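Local atomic coordinates of aromatic-amino-acid transaminase TyrB (Burkholderia cenocepacia K56-2Valvano, PDB entry 4WD2), a protein that probably catalyses the reversible, pyridoxal-phosphate-dependent transfer of amino groups between aromatic amino acids and 2-oxo acids. Residues A114-V117 with G118-L122; P136-E139 with N140-F143; E318-A321 with M322-I326; V396-A399 with I400-L404. All blocks are in the same frame, centred on the assembly; numbering follows the deposited sequence.

Interaction 1 of 4, residues A114-V117 with G118-L122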
loop_
_atom_site.group_PDB
_atom_site.type_symbol
_atom_site.label_atom_id
_atom_site.label_comp_id
_atom_site.label_asym_id
_atom_site.label_seq_id
_atom_site.Cartn_x
_atom_site.Cartn_y
_atom_site.Cartn_z
ATOM N N ALA A 114 -4.784 -2.863 6.753
ATOM C CA ALA A 114 -6.149 -2.910 7.260
ATOM C C ALA A 114 -6.291 -2.021 8.487
ATOM O O ALA A 114 -7.290 -1.327 8.647
ATOM C CB ALA A 114 -6.546 -4.338 7.586
ATOM N N LEU A 115 -5.278 -2.043 9.351
ATOM C CA LEU A 115 -5.280 -1.209 10.541
ATOM C C LEU A 115 -5.252 0.270 10.146
ATOM O O LEU A 115 -5.951 1.099 10.740
ATOM C CB LEU A 115 -4.088 -1.560 11.436
ATOM C CG LEU A 115 -4.139 -2.917 12.156
ATOM C CD1 LEU A 115 -2.758 -3.297 12.695
ATOM C CD2 LEU A 115 -5.157 -2.890 13.281
ATOM N N LYS A 116 -4.457 0.586 9.128
ATOM C CA LYS A 116 -4.330 1.955 8.640
ATOM C C LYS A 116 -5.626 2.470 8.038
ATOM O O LYS A 116 -6.075 3.557 8.389
ATOM C CB LYS A 116 -3.213 2.065 7.598
ATOM C CG LYS A 116 -3.081 3.449 6.965
ATOM C CD LYS A 116 -2.834 4.541 8.013
ATOM C CE LYS A 116 -2.429 5.869 7.374
ATOM N NZ LYS A 116 -2.502 6.973 8.374
ATOM N N VAL A 117 -6.203 1.708 7.111
ATOM C CA VAL A 117 -7.432 2.132 6.440
ATOM C C VAL A 117 -8.541 2.300 7.466
ATOM O O VAL A 117 -9.287 3.287 7.429
ATOM C CB VAL A 117 -7.866 1.126 5.340
ATOM C CG1 VAL A 117 -9.287 1.416 4.881
ATOM C CG2 VAL A 117 -6.902 1.190 4.151
ATOM N N GLY A 118 -8.632 1.343 8.390
ATOM C CA GLY A 118 -9.585 1.423 9.481
ATOM C C GLY A 118 -9.375 2.652 10.356
ATOM O O GLY A 118 -10.332 3.363 10.673
ATOM N N ALA A 119 -8.129 2.899 10.760
ATOM C CA ALA A 119 -7.792 4.074 11.569
ATOM C C ALA A 119 -8.153 5.392 10.880
ATOM O O ALA A 119 -8.676 6.312 11.521
ATOM C CB ALA A 119 -6.296 4.070 11.929
ATOM N N ASP A 120 -7.859 5.495 9.586
ATOM C CA ASP A 120 -8.136 6.723 8.841
ATOM C C ASP A 120 -9.651 6.977 8.713
ATOM O O ASP A 120 -10.112 8.114 8.825
ATOM C CB ASP A 120 -7.480 6.671 7.451
ATOM C CG ASP A 120 -5.969 6.943 7.490
ATOM O OD1 ASP A 120 -5.447 7.343 8.553
ATOM O OD2 ASP A 120 -5.306 6.778 6.445
ATOM N N PHE A 121 -10.411 5.917 8.458
ATOM C CA PHE A 121 -11.875 5.983 8.446
ATOM C C PHE A 121 -12.415 6.400 9.819
ATOM O O PHE A 121 -13.262 7.284 9.916
ATOM C CB PHE A 121 -12.466 4.621 8.019
ATOM C CG PHE A 121 -13.937 4.442 8.348
ATOM C CD1 PHE A 121 -14.918 5.071 7.594
ATOM C CD2 PHE A 121 -14.332 3.622 9.392
ATOM C CE1 PHE A 121 -16.266 4.902 7.891
ATOM C CE2 PHE A 121 -15.678 3.448 9.693
ATOM C CZ PHE A 121 -16.644 4.085 8.939
ATOM N N LEU A 122 -11.918 5.765 10.876
ATOM C CA LEU A 122 -12.372 6.066 12.229
ATOM C C LEU A 122 -12.043 7.492 12.672
ATOM O O LEU A 122 -12.854 8.136 13.331
ATOM C CB LEU A 122 -11.775 5.072 13.224
ATOM C CG LEU A 122 -12.310 3.638 13.211
ATOM C CD1 LEU A 122 -11.512 2.772 14.165
ATOM C CD2 LEU A 122 -13.797 3.600 13.566
#

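Interaction 2 of 4, residues P136-E139 with N140-F143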
loop_
_atom_site.group_PDB
_atom_site.type_symbol
_atom_site.label_atom_id
_atom_site.label_comp_id
_atom_site.label_asym_id
_atom_site.label_seq_id
_atom_site.Cartn_x
_atom_site.Cartn_y
_atom_site.Cartn_z
ATOM N N PRO A 136 1.232 -5.541 27.229
ATOM C CA PRO A 136 1.738 -4.821 26.056
ATOM C C PRO A 136 0.978 -5.201 24.784
ATOM O O PRO A 136 0.026 -5.975 24.851
ATOM C CB PRO A 136 3.188 -5.296 25.977
ATOM C CG PRO A 136 3.085 -6.729 26.389
ATOM C CD PRO A 136 1.987 -6.788 27.448
ATOM N N SER A 137 1.399 -4.670 23.640
ATOM C CA SER A 137 0.763 -5.026 22.377
ATOM C C SER A 137 1.777 -5.015 21.237
ATOM O O SER A 137 2.947 -4.720 21.453
ATOM C CB SER A 137 -0.396 -4.075 22.072
ATOM O OG SER A 137 -1.174 -4.546 20.984
ATOM N N TRP A 138 1.319 -5.350 20.035
ATOM C CA TRP A 138 2.151 -5.313 18.832
ATOM C C TRP A 138 2.846 -3.962 18.714
ATOM O O TRP A 138 2.218 -2.915 18.874
ATOM C CB TRP A 138 1.310 -5.584 17.578
ATOM C CG TRP A 138 2.114 -5.659 16.309
ATOM C CD1 TRP A 138 3.253 -6.379 16.107
ATOM C CD2 TRP A 138 1.829 -5.009 15.063
ATOM N NE1 TRP A 138 3.703 -6.211 14.821
ATOM C CE2 TRP A 138 2.846 -5.374 14.158
ATOM C CE3 TRP A 138 0.816 -4.152 14.625
ATOM C CZ2 TRP A 138 2.879 -4.913 12.838
ATOM C CZ3 TRP A 138 0.853 -3.692 13.312
ATOM C CH2 TRP A 138 1.875 -4.077 12.438
ATOM N N GLU A 139 4.143 -4.004 18.429
ATOM C CA GLU A 139 4.999 -2.820 18.424
ATOM C C GLU A 139 4.535 -1.679 17.504
ATOM O O GLU A 139 4.929 -0.532 17.699
ATOM C CB GLU A 139 6.433 -3.221 18.042
ATOM C CG GLU A 139 6.576 -3.902 16.672
ATOM C CD GLU A 139 6.469 -5.422 16.736
ATOM O OE1 GLU A 139 6.106 -5.958 17.807
ATOM O OE2 GLU A 139 6.752 -6.080 15.710
ATOM N N ASN A 140 3.699 -1.971 16.515
ATOM C CA ASN A 140 3.303 -0.932 15.572
ATOM C C ASN A 140 1.875 -0.416 15.755
ATOM O O ASN A 140 1.432 0.462 15.017
ATOM C CB ASN A 140 3.506 -1.441 14.147
ATOM C CG ASN A 140 4.978 -1.676 13.824
ATOM O OD1 ASN A 140 5.842 -0.880 14.193
ATOM N ND2 ASN A 140 5.267 -2.780 13.145
ATOM N N HIS A 141 1.168 -0.944 16.750
ATOM C CA HIS A 141 -0.188 -0.491 17.059
ATOM C C HIS A 141 -0.213 0.977 17.468
ATOM O O HIS A 141 -0.993 1.766 16.931
ATOM C CB HIS A 141 -0.800 -1.343 18.172
ATOM C CG HIS A 141 -1.487 -2.584 17.686
ATOM N ND1 HIS A 141 -1.676 -3.686 18.488
ATOM C CD2 HIS A 141 -2.049 -2.883 16.490
ATOM C CE1 HIS A 141 -2.318 -4.620 17.804
ATOM N NE2 HIS A 141 -2.551 -4.159 16.589
ATOM N N ARG A 142 0.641 1.344 18.420
ATOM C CA ARG A 142 0.685 2.725 18.885
ATOM C C ARG A 142 1.102 3.653 17.759
ATOM O O ARG A 142 0.523 4.727 17.580
ATOM C CB ARG A 142 1.643 2.890 20.063
ATOM C CG ARG A 142 1.740 4.339 20.543
ATOM C CD ARG A 142 2.537 4.465 21.827
ATOM N NE ARG A 142 1.863 3.845 22.967
ATOM C CZ ARG A 142 0.951 4.455 23.719
ATOM N NH1 ARG A 142 0.594 5.706 23.453
ATOM N NH2 ARG A 142 0.395 3.813 24.738
ATOM N N PHE A 143 2.103 3.223 16.995
ATOM C CA PHE A 143 2.653 4.041 15.926
ATOM C C PHE A 143 1.600 4.359 14.864
ATOM O O PHE A 143 1.400 5.523 14.512
ATOM C CB PHE A 143 3.860 3.343 15.289
ATOM C CG PHE A 143 4.707 4.249 14.430
ATOM C CD1 PHE A 143 4.570 4.250 13.051
ATOM C CD2 PHE A 143 5.646 5.096 15.003
ATOM C CE1 PHE A 143 5.350 5.074 12.262
ATOM C CE2 PHE A 143 6.432 5.926 14.212
ATOM C CZ PHE A 143 6.279 5.916 12.842
HETATM O O HOH W 1 1.901 -0.605 20.165
HETATM O O HOH W 2 7.339 -5.023 13.211
#

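Interaction 3 of 4, residues E318-A321 with M322-I326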
loop_
_atom_site.group_PDB
_atom_site.type_symbol
_atom_site.label_atom_id
_atom_site.label_comp_id
_atom_site.label_asym_id
_atom_site.label_seq_id
_atom_site.Cartn_x
_atom_site.Cartn_y
_atom_site.Cartn_z
ATOM N N GLU A 318 -1.790 -27.962 5.615
ATOM C CA GLU A 318 -0.419 -27.555 5.938
ATOM C C GLU A 318 -0.412 -26.566 7.099
ATOM O O GLU A 318 0.448 -26.631 7.972
ATOM C CB GLU A 318 0.284 -26.946 4.720
ATOM C CG GLU A 318 1.739 -26.527 4.993
ATOM C CD GLU A 318 2.535 -26.235 3.721
ATOM O OE1 GLU A 318 1.939 -26.230 2.623
ATOM O OE2 GLU A 318 3.763 -26.013 3.819
ATOM N N LEU A 319 -1.384 -25.659 7.111
ATOM C CA LEU A 319 -1.500 -24.685 8.191
ATOM C C LEU A 319 -1.781 -25.367 9.532
ATOM O O LEU A 319 -1.261 -24.949 10.573
ATOM C CB LEU A 319 -2.594 -23.660 7.874
ATOM C CG LEU A 319 -2.879 -22.621 8.962
ATOM C CD1 LEU A 319 -1.675 -21.696 9.207
ATOM C CD2 LEU A 319 -4.126 -21.830 8.614
ATOM N N SER A 320 -2.597 -26.419 9.512
ATOM C CA SER A 320 -2.884 -27.159 10.740
ATOM C C SER A 320 -1.645 -27.921 11.211
ATOM O O SER A 320 -1.406 -28.047 12.407
ATOM C CB SER A 320 -4.058 -28.123 10.544
ATOM O OG SER A 320 -3.679 -29.250 9.775
ATOM N N ALA A 321 -0.850 -28.417 10.267
ATOM C CA ALA A 321 0.421 -29.056 10.606
ATOM C C ALA A 321 1.404 -28.042 11.197
ATOM O O ALA A 321 2.170 -28.370 12.098
ATOM C CB ALA A 321 1.018 -29.727 9.388
ATOM N N MET A 322 1.380 -26.814 10.687
ATOM C CA MET A 322 2.171 -25.721 11.261
ATOM C C MET A 322 1.718 -25.426 12.685
ATOM O O MET A 322 2.538 -25.279 13.592
ATOM C CB MET A 322 2.060 -24.454 10.407
ATOM C CG MET A 322 2.749 -24.558 9.062
ATOM S SD MET A 322 2.160 -23.333 7.881
ATOM C CE MET A 322 2.559 -21.810 8.699
ATOM N N CYS A 323 0.407 -25.338 12.863
ATOM C CA CYS A 323 -0.183 -25.135 14.177
ATOM C C CYS A 323 0.267 -26.219 15.160
ATOM O O CYS A 323 0.647 -25.920 16.288
ATOM C CB CYS A 323 -1.712 -25.110 14.065
ATOM S SG CYS A 323 -2.585 -24.587 15.556
ATOM N N ARG A 324 0.235 -27.476 14.724
ATOM C CA ARG A 324 0.620 -28.586 15.591
ATOM C C ARG A 324 2.124 -28.622 15.872
ATOM O O ARG A 324 2.536 -29.035 16.950
ATOM C CB ARG A 324 0.167 -29.923 14.988
ATOM C CG ARG A 324 -1.335 -30.178 15.103
ATOM C CD ARG A 324 -1.689 -31.624 14.774
ATOM N NE ARG A 324 -1.239 -32.013 13.442
ATOM C CZ ARG A 324 -1.949 -31.833 12.332
ATOM N NH1 ARG A 324 -3.151 -31.268 12.399
ATOM N NH2 ARG A 324 -1.463 -32.212 11.158
ATOM N N ARG A 325 2.940 -28.193 14.911
ATOM C CA ARG A 325 4.391 -28.168 15.112
ATOM C C ARG A 325 4.770 -27.189 16.222
ATOM O O ARG A 325 5.606 -27.501 17.060
ATOM C CB ARG A 325 5.135 -27.805 13.821
ATOM C CG ARG A 325 6.608 -28.254 13.830
ATOM C CD ARG A 325 7.435 -27.616 12.712
ATOM N NE ARG A 325 7.675 -26.199 12.959
ATOM C CZ ARG A 325 8.620 -25.726 13.765
ATOM N NH1 ARG A 325 8.756 -24.416 13.924
ATOM N NH2 ARG A 325 9.429 -26.564 14.413
ATOM N N ILE A 326 4.153 -26.011 16.229
ATOM C CA ILE A 326 4.368 -25.050 17.310
ATOM C C ILE A 326 3.963 -25.662 18.659
ATOM O O ILE A 326 4.695 -25.541 19.646
ATOM C CB ILE A 326 3.584 -23.732 17.074
ATOM C CG1 ILE A 326 4.137 -22.991 15.852
ATOM C CG2 ILE A 326 3.659 -22.826 18.303
ATOM C CD1 ILE A 326 3.386 -21.727 15.508
HETATM O O HOH W 3 -2.671 -31.491 8.635
#

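Interaction 4 of 4, residues V396-A399 with I400-L404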
loop_
_atom_site.group_PDB
_atom_site.type_symbol
_atom_site.label_atom_id
_atom_site.label_comp_id
_atom_site.label_asym_id
_atom_site.label_seq_id
_atom_site.Cartn_x
_atom_site.Cartn_y
_atom_site.Cartn_z
ATOM N N VAL A 396 17.944 -24.862 23.616
ATOM C CA VAL A 396 17.213 -23.753 24.214
ATOM C C VAL A 396 16.694 -24.075 25.620
ATOM O O VAL A 396 16.875 -23.285 26.547
ATOM C CB VAL A 396 16.030 -23.343 23.328
ATOM C CG1 VAL A 396 15.179 -22.289 24.030
ATOM C CG2 VAL A 396 16.541 -22.832 21.989
ATOM N N ALA A 397 16.040 -25.224 25.775
ATOM C CA ALA A 397 15.486 -25.612 27.072
ATOM C C ALA A 397 16.588 -25.724 28.129
ATOM O O ALA A 397 16.398 -25.353 29.284
ATOM C CB ALA A 397 14.734 -26.918 26.953
ATOM N N ASP A 398 17.740 -26.239 27.718
ATOM C CA ASP A 398 18.893 -26.360 28.605
ATOM C C ASP A 398 19.381 -24.977 29.038
ATOM O O ASP A 398 19.603 -24.720 30.219
ATOM C CB ASP A 398 20.011 -27.129 27.902
ATOM C CG ASP A 398 21.135 -27.514 28.834
ATOM O OD1 ASP A 398 20.880 -28.285 29.786
ATOM O OD2 ASP A 398 22.278 -27.067 28.602
ATOM N N ALA A 399 19.537 -24.093 28.059
ATOM C CA ALA A 399 19.969 -22.718 28.287
ATOM C C ALA A 399 19.046 -21.972 29.259
ATOM O O ALA A 399 19.492 -21.467 30.286
ATOM C CB ALA A 399 20.056 -21.968 26.945
ATOM N N ILE A 400 17.760 -21.910 28.930
ATOM C CA ILE A 400 16.783 -21.202 29.751
ATOM C C ILE A 400 16.644 -21.840 31.137
ATOM O O ILE A 400 16.542 -21.137 32.146
ATOM C CB ILE A 400 15.407 -21.151 29.049
ATOM C CG1 ILE A 400 15.492 -20.290 27.789
ATOM C CG2 ILE A 400 14.331 -20.600 29.973
ATOM C CD1 ILE A 400 14.175 -20.161 27.066
ATOM N N GLY A 401 16.660 -23.171 31.183
ATOM C CA GLY A 401 16.621 -23.891 32.444
ATOM C C GLY A 401 17.768 -23.508 33.362
ATOM O O GLY A 401 17.562 -23.257 34.546
ATOM N N LYS A 402 18.980 -23.455 32.814
ATOM C CA LYS A 402 20.153 -23.058 33.593
ATOM C C LYS A 402 20.056 -21.609 34.063
ATOM O O LYS A 402 20.365 -21.309 35.212
ATOM C CB LYS A 402 21.433 -23.253 32.781
ATOM C CG LYS A 402 21.843 -24.704 32.616
ATOM C CD LYS A 402 23.065 -24.825 31.733
ATOM C CE LYS A 402 23.454 -26.275 31.517
ATOM N NZ LYS A 402 24.406 -26.418 30.377
ATOM N N VAL A 403 19.623 -20.714 33.178
ATOM C CA VAL A 403 19.513 -19.301 33.536
ATOM C C VAL A 403 18.458 -19.090 34.627
ATOM O O VAL A 403 18.703 -18.380 35.607
ATOM C CB VAL A 403 19.182 -18.424 32.305
ATOM C CG1 VAL A 403 18.896 -16.996 32.728
ATOM C CG2 VAL A 403 20.339 -18.452 31.313
ATOM N N LEU A 404 17.298 -19.720 34.476
ATOM C CA LEU A 404 16.248 -19.615 35.488
ATOM C C LEU A 404 16.688 -20.208 36.831
ATOM O O LEU A 404 16.455 -19.615 37.883
ATOM C CB LEU A 404 14.964 -20.308 35.017
ATOM C CG LEU A 404 14.079 -19.636 33.959
ATOM C CD1 LEU A 404 12.906 -20.533 33.604
ATOM C CD2 LEU A 404 13.581 -18.285 34.445
#

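Interaction 1 of 4, residues A114-V117 with G118-L122
Lys-116 and Asp-120, one helical turn apart, form a salt bridge along helix 110-125. From CB the lysine first sends CG away from its own backbone N (chi1 176°), then turns at chi2 (58°), which directs the rest of the chain toward the aspartate. Lys-116 CG stays at the margin, 4.0 Å from Asp-120 OD2. CD closes in on the same oxygen, and Lys-116 CE comes up to the rim of the carboxylate, 3.2 Å from Asp-120 OD2. At the tip, Lys-116 NZ gives a hydrogen bond to Asp-120 OD1 at 3.0 Å, arriving on the syn side and 16° out of the carboxylate plane; OD2 is the more distant oxygen, 3.4 Å from Lys-116 NZ. The backbone keeps the regular alpha-helical ladder: Asp-120 N binds Lys-116 O at 2.9 Å, and Gly-118, Ala-119 and Phe-121 bind the carbonyls of Ala-114, Leu-115 and Val-117 in the same i to i+4 pattern. Ala-119 CB packs 3.2 Å from Leu-115 O. The lysine is buried, packing on Asn-290, while Asp-120 is partly exposed. Leu-115 and Leu-122 reach strands 215-220 and 246-251 of the large mixed sheet, Val-117 and Phe-121 meet helix 273-288, Ala-119 and Asp-120 touch Ala-148, and Phe-121 also packs on Ile-13 of the second subunit.

Interaction 2 of 4, residues P136-E139 with N140-F143
Ser-137 OG and His-141 ND1 share a hydrogen bond of 2.7 Å, the serine oxygen sitting at the edge of the imidazole, near its plane. One face of that imidazole receives Trp-138: its CB rests above the ring, and the indole turns an edge to the same ring in a T-shaped pair, planes 85° apart, with Trp-138 CE3 3.6 Å from His-141 CD2. With CG swung opposite the backbone N (chi1 -176°), the indole leans forward, over Asn-140 and beside His-141. Asn-140 CB lies over a face of its six-membered ring, 3.5 Å from the centroid in a CH-pi contact, and Asn-140 ND2 comes within 3.2 Å of Trp-138 CZ2, the amide almost upright on the ring. Trp-138 O accepts from His-141 N at 3.1 Å, and a water donates to that carbonyl oxygen while accepting from Arg-142 N. Further out, Arg-288 of the second subunit donates to Asn-140 OD1, and Ser-137 OG also bonds His-186 NE2. His-141 NE2 bonds Asp-219 OD2. In aspartate aminotransferases the equivalent aspartate holds the pyridine nitrogen of the cofactor and a tryptophan stacks on its ring; Asp-219 and Trp-138 probably do the same here. With both ring nitrogens bonded and one face against Trp-138, the imidazole's rotation is probably restricted, consistent with a second-shell role in positioning Asp-219.

Interaction 3 of 4, residues E318-A321 with M322-I326
Opposite first torsions bring Ser-320 and Arg-324 together: chi1 of 74° places the serine OG between its backbone N and carbonyl carbon, while chi1 of -74° sends the arginine back along the helix, where a bend at chi3 (-57°) lays its guanidinium over the preceding turn. One face of that group covers Ser-320 O and Ala-321 CA, both toward its rim. Arg-324 NH1 makes a weak hydrogen bond to Ser-320 OG, 3.4 Å long. A water at the edge of the guanidinium, in its plane, bridges the two, donating to Ser-320 OG at 2.7 Å and accepting from Arg-324 NH2 at 2.9 Å; the serine's strongest partner is Glu-317 O. All this lies on the outer side of helix 309-338, a long helix of the aminotransferase class I and II fold, whose i to i+4 bonds include Arg-324 N to Ser-320 O at 2.9 Å. Met-322 points elsewhere: Met-322 CG packs 3.3 Å from Glu-318 O, and Met-322 CE approaches Leu-319 CD1 at 4.3 Å in a loose apolar contact, with Tyr-44 and Phe-225 nearby. Glu-318 OE1 takes the amide of Gly-55, and Arg-325 bonds Tyr-44 OH and Leu-388 O.

Interaction 4 of 4, residues V396-A399 with I400-L404
The flat carboxylate of Asp-398 meets Lys-402 NZ at OD2, on the syn side and 24° out of its plane, in a salt bridge of 2.8 Å. Lys-402 CE lies 3.2 Å from Asp-398 OD2 as well, so the end of the lysine bears on one oxygen rather than straddling both. The lysine is straight from CG to NZ, and Lys-402 CG passes 3.3 Å from Asp-398 O, while the aspartate carries CG opposite its backbone N (chi1 -170°). Their i to i+4 spacing puts both on one side of helix 393-405, and these torsions let the ends meet. Another side carries a hydrophobic pair at the same spacing. Val-396 and Ile-400 run alongside each other in the same direction, with Val-396 CG1 3.8 Å from Ile-400 CD1. They pack on Met-383 of strand 382-384 and on helix 309-338 through Ile-333 and Leu-337, while Ala-399 and Val-403 face Leu-369 of helix 363-371. The main chain keeps its i to i+4 bonding, as from Ile-400 N to Val-396 O at 2.9 Å. Chemically the helix is amphipathic, with apolar contacts inward and an ion pair toward solvent; having the acid before the base, nearer the helix start, probably also suits the helix dipole.

Interactions 1 and 2 touch directly: Leu-115 CD1 lies 3.7 Å from Trp-138 CZ3 and 3.9 Å from His-141 CD2, so helix 110-125 backs the turn at 136-143, and both regions meet the second subunit. Leu-115 and His-141 also converge on Asp-219, consistent with a place beside the cofactor, which is carried as a pyridoxal-phosphate Schiff base on Lys-254. Interaction 3 lies across the chain's centre from both, its nearest atoms about 15 Å from interaction 2, yet Leu-319 touches Asn-255, next to that lysine. Interaction 4 is more peripheral, its centre and that of interaction 1 about 42 Å apart; its nearest atoms are about 11 Å from interaction 3, and one long helix, 309-338, serves both.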